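Local coordinates for D-isomer specific 2-hydroxyacid dehydrogenase NAD-binding (Xanthobacter autotrophicus, PDB 4XA8), which binds NADPH and, like other members of its family, probably interconverts D-2-hydroxyacids and 2-oxoacids as a nicotinamide-dependent oxidoreductase, at residues A[23-28]-A[292-297]; A[204-207]-A[211-214]; A[246-251]-A[276-281]. One frame throughout, in Å; residues are numbered along the deposited sequence.

From the N terminus, helix 19-29 forms the first half of contact 1; 263 residues separate its segment 23-28 from the partner segment on helix 290-306, so the loop this contact closes takes in most of the chain. It joins the helix that follows the first strand of the five-stranded parallel sheet to the last long helix. Contacts 2 and 3 nest inside that loop in series, without crossing. Contact 2 closes three residues within the loop after strand 201-204, and contact 3 closes 24 residues between helix 241-250 and strand 278-280. Both belong to the seven-stranded dinucleotide-binding sheet, their centres about 20 Å apart.

Contact 1: residues A[23-28]-A[292-297]; sequences KSALQA and TAAPQI
A25 and L26 pack against A294 and I297, while the shortest polar bonds here run along the first helix itself, Q27 N reaching K23 O at 2.9 Å. The contact is made by apolar side chains, with methyl groups also resting on backbone carbonyls. The methyl groups of the two alanines face each other, A25 CB lying 4.0 Å from A294 CB, and the A294 methyl also meets the A25 carbonyl. The segment axes come to 8.6 Å and cross at -51°, with the small alanine methyls meeting near L26 and I297. L26 brings a single branch to the contact: CG stands beside the backbone N and anti to the carbonyl carbon (chi1 -74°), and CD2 meets I297 CG2 at 3.9 Å. The two side chains cross at about a right angle, and L26 CD2 also touches A294 CB at 4.1 Å. W22 covers A293 and I297 from the same first helix, and L98 lies against I297. In the second helix, P295 has no N-H to give to the turn before it, and a kink falls there. This is apolar helix-helix packing; the return of the C-terminal helix to the N-terminal domain is a feature of the D-2-hydroxyacid dehydrogenase fold.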
loop_
_atom_site.group_PDB
_atom_site.type_symbol
_atom_site.label_atom_id
_atom_site.label_comp_id
_atom_site.label_asym_id
_atom_site.label_seq_id
_atom_site.Cartn_x
_atom_site.Cartn_y
_atom_site.Cartn_z
ATOM N N LYS A 23 -14.601 -19.460 -17.797
ATOM C CA LYS A 23 -15.059 -20.172 -18.984
ATOM C C LYS A 23 -14.173 -19.817 -20.190
ATOM O O LYS A 23 -13.729 -20.709 -20.925
ATOM C CB LYS A 23 -16.527 -19.861 -19.265
ATOM C CG LYS A 23 -17.108 -20.541 -20.506
ATOM C CD LYS A 23 -18.625 -20.410 -20.571
ATOM C CE LYS A 23 -19.207 -21.159 -21.777
ATOM N NZ LYS A 23 -20.671 -21.408 -21.622
ATOM N N SER A 24 -13.895 -18.530 -20.362
ATOM C CA SER A 24 -13.056 -18.078 -21.472
ATOM C C SER A 24 -11.655 -18.661 -21.430
ATOM O O SER A 24 -11.127 -19.114 -22.442
ATOM C CB SER A 24 -12.943 -16.572 -21.456
ATOM O OG SER A 24 -14.206 -16.043 -21.775
ATOM N N ALA A 25 -11.074 -18.644 -20.242
ATOM C CA ALA A 25 -9.730 -19.156 -20.016
ATOM C C ALA A 25 -9.655 -20.681 -20.227
ATOM O O ALA A 25 -8.736 -21.190 -20.890
ATOM C CB ALA A 25 -9.260 -18.779 -18.596
ATOM N N LEU A 26 -10.630 -21.397 -19.690
ATOM C CA LEU A 26 -10.690 -22.854 -19.849
ATOM C C LEU A 26 -10.920 -23.277 -21.314
ATOM O O LEU A 26 -10.227 -24.151 -21.844
ATOM C CB LEU A 26 -11.773 -23.409 -18.938
ATOM C CG LEU A 26 -11.402 -23.421 -17.456
ATOM C CD1 LEU A 26 -12.691 -23.594 -16.664
ATOM C CD2 LEU A 26 -10.409 -24.533 -17.146
ATOM N N GLN A 27 -11.829 -22.604 -21.999
ATOM C CA GLN A 27 -12.068 -22.892 -23.414
ATOM C C GLN A 27 -10.949 -22.407 -24.342
ATOM O O GLN A 27 -10.821 -22.932 -25.423
ATOM C CB GLN A 27 -13.426 -22.351 -23.844
ATOM C CG GLN A 27 -14.542 -23.192 -23.255
ATOM C CD GLN A 27 -15.939 -22.679 -23.577
ATOM O OE1 GLN A 27 -16.124 -21.560 -24.057
ATOM N NE2 GLN A 27 -16.930 -23.495 -23.281
ATOM N N ALA A 28 -10.154 -21.429 -23.914
ATOM C CA ALA A 28 -8.936 -21.032 -24.640
ATOM C C ALA A 28 -7.904 -22.144 -24.569
ATOM O O ALA A 28 -7.359 -22.570 -25.601
ATOM C CB ALA A 28 -8.358 -19.712 -24.098
ATOM N N THR A 292 -3.735 -18.187 -15.542
ATOM C CA THR A 292 -2.601 -18.940 -15.045
ATOM C C THR A 292 -3.008 -20.239 -14.369
ATOM O O THR A 292 -2.190 -21.163 -14.266
ATOM C CB THR A 292 -1.728 -18.056 -14.139
ATOM O OG1 THR A 292 -2.456 -17.601 -13.003
ATOM C CG2 THR A 292 -1.274 -16.839 -14.907
ATOM N N ALA A 293 -4.272 -20.348 -13.942
ATOM C CA ALA A 293 -4.769 -21.612 -13.339
ATOM C C ALA A 293 -5.415 -22.609 -14.345
ATOM O O ALA A 293 -5.400 -23.814 -14.138
ATOM C CB ALA A 293 -5.720 -21.289 -12.173
ATOM N N ALA A 294 -5.954 -22.106 -15.459
ATOM C CA ALA A 294 -6.693 -22.946 -16.426
ATOM C C ALA A 294 -5.897 -24.123 -16.978
ATOM O O ALA A 294 -6.460 -25.207 -17.153
ATOM C CB ALA A 294 -7.202 -22.097 -17.579
ATOM N N PRO A 295 -4.590 -23.928 -17.266
ATOM C CA PRO A 295 -3.778 -25.017 -17.811
ATOM C C PRO A 295 -3.683 -26.237 -16.926
ATOM O O PRO A 295 -3.873 -27.346 -17.430
ATOM C CB PRO A 295 -2.400 -24.362 -18.001
ATOM C CG PRO A 295 -2.734 -22.945 -18.285
ATOM C CD PRO A 295 -3.863 -22.642 -17.350
ATOM N N GLN A 296 -3.451 -26.051 -15.621
ATOM C CA GLN A 296 -3.370 -27.187 -14.683
ATOM C C GLN A 296 -4.727 -27.883 -14.503
ATOM O O GLN A 296 -4.768 -29.097 -14.298
ATOM C CB GLN A 296 -2.719 -26.814 -13.329
ATOM C CG GLN A 296 -3.582 -25.953 -12.400
ATOM C CD GLN A 296 -2.843 -25.340 -11.202
ATOM O OE1 GLN A 296 -3.235 -25.550 -10.062
ATOM N NE2 GLN A 296 -1.790 -24.550 -11.465
ATOM N N ILE A 297 -5.834 -27.143 -14.633
ATOM C CA ILE A 297 -7.164 -27.768 -14.614
ATOM C C ILE A 297 -7.371 -28.666 -15.863
ATOM O O ILE A 297 -7.768 -29.850 -15.754
ATOM C CB ILE A 297 -8.276 -26.701 -14.502
ATOM C CG1 ILE A 297 -8.114 -25.907 -13.203
ATOM C CG2 ILE A 297 -9.643 -27.356 -14.605
ATOM C CD1 ILE A 297 -8.906 -24.617 -13.133
#

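Contact 2: residues A[204-207]-A[211-214]; sequences VMLP and ETRG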
loop_
_atom_site.group_PDB
_atom_site.type_symbol
_atom_site.label_atom_id
_atom_site.label_comp_id
_atom_site.label_asym_id
_atom_site.label_seq_id
_atom_site.Cartn_x
_atom_site.Cartn_y
_atom_site.Cartn_z
ATOM N N VAL A 204 -3.617 -11.096 10.494
ATOM C CA VAL A 204 -4.055 -12.501 10.632
ATOM C C VAL A 204 -3.806 -13.284 9.324
ATOM O O VAL A 204 -4.414 -12.985 8.271
ATOM C CB VAL A 204 -5.548 -12.611 10.933
ATOM C CG1 VAL A 204 -5.922 -14.083 11.183
ATOM C CG2 VAL A 204 -5.918 -11.775 12.149
ATOM N N MET A 205 -2.922 -14.270 9.383
ATOM C CA MET A 205 -2.556 -15.105 8.255
ATOM C C MET A 205 -2.509 -16.599 8.668
ATOM O O MET A 205 -1.652 -17.364 8.194
ATOM C CB MET A 205 -1.194 -14.712 7.673
ATOM C CG MET A 205 -1.116 -13.248 7.351
ATOM S SD MET A 205 0.398 -12.842 6.441
ATOM C CE MET A 205 0.036 -13.637 4.897
ATOM N N LEU A 206 -3.419 -17.007 9.554
ATOM C CA LEU A 206 -3.419 -18.399 10.035
ATOM C C LEU A 206 -4.214 -19.278 9.102
ATOM O O LEU A 206 -5.303 -18.926 8.734
ATOM C CB LEU A 206 -4.077 -18.467 11.395
ATOM C CG LEU A 206 -3.217 -18.045 12.546
ATOM C CD1 LEU A 206 -4.132 -17.727 13.706
ATOM C CD2 LEU A 206 -2.231 -19.161 12.880
ATOM N N PRO A 207 -3.688 -20.432 8.713
ATOM C CA PRO A 207 -4.638 -21.363 8.062
ATOM C C PRO A 207 -5.776 -21.755 9.010
ATOM O O PRO A 207 -5.526 -21.829 10.226
ATOM C CB PRO A 207 -3.779 -22.586 7.728
ATOM C CG PRO A 207 -2.612 -22.510 8.645
ATOM C CD PRO A 207 -2.400 -21.070 9.033
ATOM N N GLU A 211 -8.107 -26.195 15.453
ATOM C CA GLU A 211 -7.316 -25.491 16.474
ATOM C C GLU A 211 -7.172 -23.947 16.250
ATOM O O GLU A 211 -6.869 -23.200 17.185
ATOM C CB GLU A 211 -5.940 -26.156 16.581
ATOM C CG GLU A 211 -5.003 -25.496 17.573
ATOM N N THR A 212 -7.387 -23.460 15.030
ATOM C CA THR A 212 -7.324 -22.019 14.794
ATOM C C THR A 212 -8.688 -21.407 14.607
ATOM O O THR A 212 -8.795 -20.196 14.622
ATOM C CB THR A 212 -6.479 -21.670 13.572
ATOM O OG1 THR A 212 -7.134 -22.148 12.378
ATOM C CG2 THR A 212 -5.084 -22.240 13.718
ATOM N N ARG A 213 -9.737 -22.232 14.428
ATOM C CA ARG A 213 -11.069 -21.685 14.237
ATOM C C ARG A 213 -11.409 -20.922 15.494
ATOM O O ARG A 213 -11.182 -21.431 16.576
ATOM C CB ARG A 213 -12.128 -22.774 13.987
ATOM C CG ARG A 213 -13.552 -22.217 13.971
ATOM C CD ARG A 213 -14.584 -23.323 13.937
ATOM N NE ARG A 213 -14.570 -23.953 12.628
ATOM C CZ ARG A 213 -15.176 -23.472 11.552
ATOM N NH1 ARG A 213 -15.894 -22.353 11.604
ATOM N NH2 ARG A 213 -15.063 -24.132 10.412
ATOM N N GLY A 214 -11.897 -19.694 15.341
ATOM C CA GLY A 214 -12.217 -18.823 16.472
ATOM C C GLY A 214 -11.077 -18.493 17.442
ATOM O O GLY A 214 -11.327 -18.110 18.594
#
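T212 and P207 meet through a single short bond: T212 OG1 donates to P207 O at 2.7 Å. The hydroxyl lies in the carbonyl plane and addresses a lone pair, with a C=O...O angle of 132°. The T212 side chain is set for this by chi1 of 67°, which lodges OG1 between the backbone N and the carbonyl carbon and leaves CG2 anti to the latter. T212 CG2 lies beside P207 O at 3.5 Å and comes no nearer than 4.3 Å to L206 CD2, a loose approach. One step outward, T209 N donates to the same T212 OG1, so the hydroxyl both gives and receives a bond. Further out, the strand end is fixed by backbone bonds from V204 to I231 and V233 and from M205 to L150, while G214 pairs with P237. L206 packs on L150 and L215 and touches what is probably the glycine-rich GxGxxG turn of a Rossmann-type fold; its side chain is about 5 Å from that of A234, an NADPH-binding residue. Being donor to P207 O and acceptor from T209 N fixes the rotation of the T212 hydroxyl, and the pair of bonds would favour the closed turn.

Contact 3: residues A[246-251]-A[276-281]; sequences AALRSG and DNVLVT
L248 of helix 241-250 lies against V278 and N277, a contact between a helix of the Rossmann-type NAD-binding domain and the outermost strand of its parallel sheet, 278-280. The helix leads into strand 253-258, the immediate neighbour of that strand, and L248 reaches from it to the edge strand. The tight part is narrow and apolar. L248 CD1 meets V278 CG2 at 3.7 Å, the two side chains crossing at about a right angle. The leucine holds CG anti to its carbonyl carbon (chi1 -78°), which carries the two methyl groups toward the strand. I253 and L272 pack on L248 as well, and L258 on V278, so the leucine and the valine are buried. Just past L248 the helix ends in a Schellman motif, G251 leaving it with positive phi and its N making a weak bond to L248 O. On the strand, the Q129 side chain of the second subunit bonds to V278 O and V280 N, so the partner reaches the backbone of this edge strand. The looser side of the contact belongs to N277, which is partly exposed and slides past L248 in the opposite direction. Its chi1 of 57° sets CG between the backbone N and the carbonyl carbon. The amide is occupied by the neighbouring strand instead of the helix: N277 ND2 gives a hydrogen bond to A254 O and merely brushes the second leucine branch, with L248 CD2 4.1 Å from N277 ND2.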
loop_
_atom_site.group_PDB
_atom_site.type_symbol
_atom_site.label_atom_id
_atom_site.label_comp_id
_atom_site.label_asym_id
_atom_site.label_seq_id
_atom_site.Cartn_x
_atom_site.Cartn_y
_atom_site.Cartn_z
ATOM N N ALA A 246 -17.403 -5.670 18.007
ATOM C CA ALA A 246 -17.497 -5.093 19.339
ATOM C C ALA A 246 -16.244 -4.292 19.699
ATOM O O ALA A 246 -16.336 -3.153 20.169
ATOM C CB ALA A 246 -17.782 -6.172 20.388
ATOM N N ALA A 247 -15.082 -4.842 19.404
ATOM C CA ALA A 247 -13.811 -4.127 19.653
ATOM C C ALA A 247 -13.652 -2.846 18.815
ATOM O O ALA A 247 -13.089 -1.856 19.274
ATOM C CB ALA A 247 -12.639 -5.067 19.439
ATOM N N LEU A 248 -14.167 -2.874 17.596
ATOM C CA LEU A 248 -14.168 -1.714 16.744
ATOM C C LEU A 248 -15.111 -0.647 17.296
ATOM O O LEU A 248 -14.782 0.536 17.281
ATOM C CB LEU A 248 -14.581 -2.108 15.318
ATOM C CG LEU A 248 -13.477 -2.771 14.483
ATOM C CD1 LEU A 248 -13.989 -3.435 13.213
ATOM C CD2 LEU A 248 -12.432 -1.735 14.124
ATOM N N ARG A 249 -16.271 -1.067 17.765
ATOM C CA ARG A 249 -17.231 -0.112 18.346
ATOM C C ARG A 249 -16.724 0.542 19.650
ATOM O O ARG A 249 -17.010 1.695 19.913
ATOM C CB ARG A 249 -18.575 -0.798 18.615
ATOM C CG ARG A 249 -19.364 -1.205 17.392
ATOM C CD ARG A 249 -20.825 -1.378 17.778
ATOM N NE ARG A 249 -21.607 -2.202 16.850
ATOM C CZ ARG A 249 -22.122 -1.799 15.681
ATOM N NH1 ARG A 249 -21.923 -0.565 15.204
ATOM N NH2 ARG A 249 -22.829 -2.659 14.954
ATOM N N SER A 250 -15.966 -0.171 20.460
ATOM C CA SER A 250 -15.493 0.395 21.717
ATOM C C SER A 250 -14.224 1.247 21.538
ATOM O O SER A 250 -13.743 1.893 22.498
ATOM C CB SER A 250 -15.214 -0.733 22.702
ATOM O OG SER A 250 -14.099 -1.508 22.239
ATOM N N GLY A 251 -13.639 1.202 20.349
ATOM C CA GLY A 251 -12.387 1.870 20.090
ATOM C C GLY A 251 -11.182 1.069 20.547
ATOM O O GLY A 251 -10.089 1.577 20.491
ATOM N N ASP A 276 -16.415 3.990 8.855
ATOM C CA ASP A 276 -15.365 4.853 8.359
ATOM C C ASP A 276 -13.953 4.370 8.578
ATOM O O ASP A 276 -13.053 4.700 7.778
ATOM C CB ASP A 276 -15.440 6.211 9.077
ATOM C CG ASP A 276 -16.056 7.266 8.249
ATOM O OD1 ASP A 276 -15.840 7.210 7.023
ATOM O OD2 ASP A 276 -16.720 8.175 8.817
ATOM N N ASN A 277 -13.742 3.658 9.682
ATOM C CA ASN A 277 -12.406 3.132 10.040
ATOM C C ASN A 277 -12.104 1.684 9.646
ATOM O O ASN A 277 -11.128 1.092 10.118
ATOM C CB ASN A 277 -12.189 3.318 11.529
ATOM C CG ASN A 277 -13.254 2.656 12.354
ATOM O OD1 ASN A 277 -14.380 2.465 11.888
ATOM N ND2 ASN A 277 -12.936 2.343 13.568
ATOM N N VAL A 278 -12.963 1.099 8.799
ATOM C CA VAL A 278 -12.773 -0.221 8.248
ATOM C C VAL A 278 -12.694 -0.097 6.718
ATOM O O VAL A 278 -13.524 0.609 6.116
ATOM C CB VAL A 278 -13.941 -1.161 8.593
ATOM C CG1 VAL A 278 -13.782 -2.489 7.910
ATOM C CG2 VAL A 278 -14.065 -1.364 10.089
ATOM N N LEU A 279 -11.713 -0.768 6.105
ATOM C CA LEU A 279 -11.696 -0.993 4.657
ATOM C C LEU A 279 -12.071 -2.434 4.406
ATOM O O LEU A 279 -11.440 -3.379 4.964
ATOM C CB LEU A 279 -10.311 -0.691 4.026
ATOM C CG LEU A 279 -10.105 -1.071 2.533
ATOM C CD1 LEU A 279 -11.132 -0.399 1.634
ATOM C CD2 LEU A 279 -8.699 -0.727 2.048
ATOM N N VAL A 280 -13.155 -2.605 3.662
ATOM C CA VAL A 280 -13.647 -3.924 3.251
ATOM C C VAL A 280 -13.100 -4.150 1.850
ATOM O O VAL A 280 -13.284 -3.306 0.940
ATOM C CB VAL A 280 -15.191 -3.969 3.198
ATOM C CG1 VAL A 280 -15.673 -5.246 2.488
ATOM C CG2 VAL A 280 -15.769 -3.920 4.597
ATOM N N THR A 281 -12.367 -5.239 1.697
ATOM C CA THR A 281 -11.910 -5.688 0.403
ATOM C C THR A 281 -12.517 -7.066 0.073
ATOM O O THR A 281 -12.560 -7.963 0.907
ATOM C CB THR A 281 -10.370 -5.686 0.246
ATOM O OG1 THR A 281 -9.702 -6.521 1.204
ATOM C CG2 THR A 281 -9.771 -4.225 0.320
#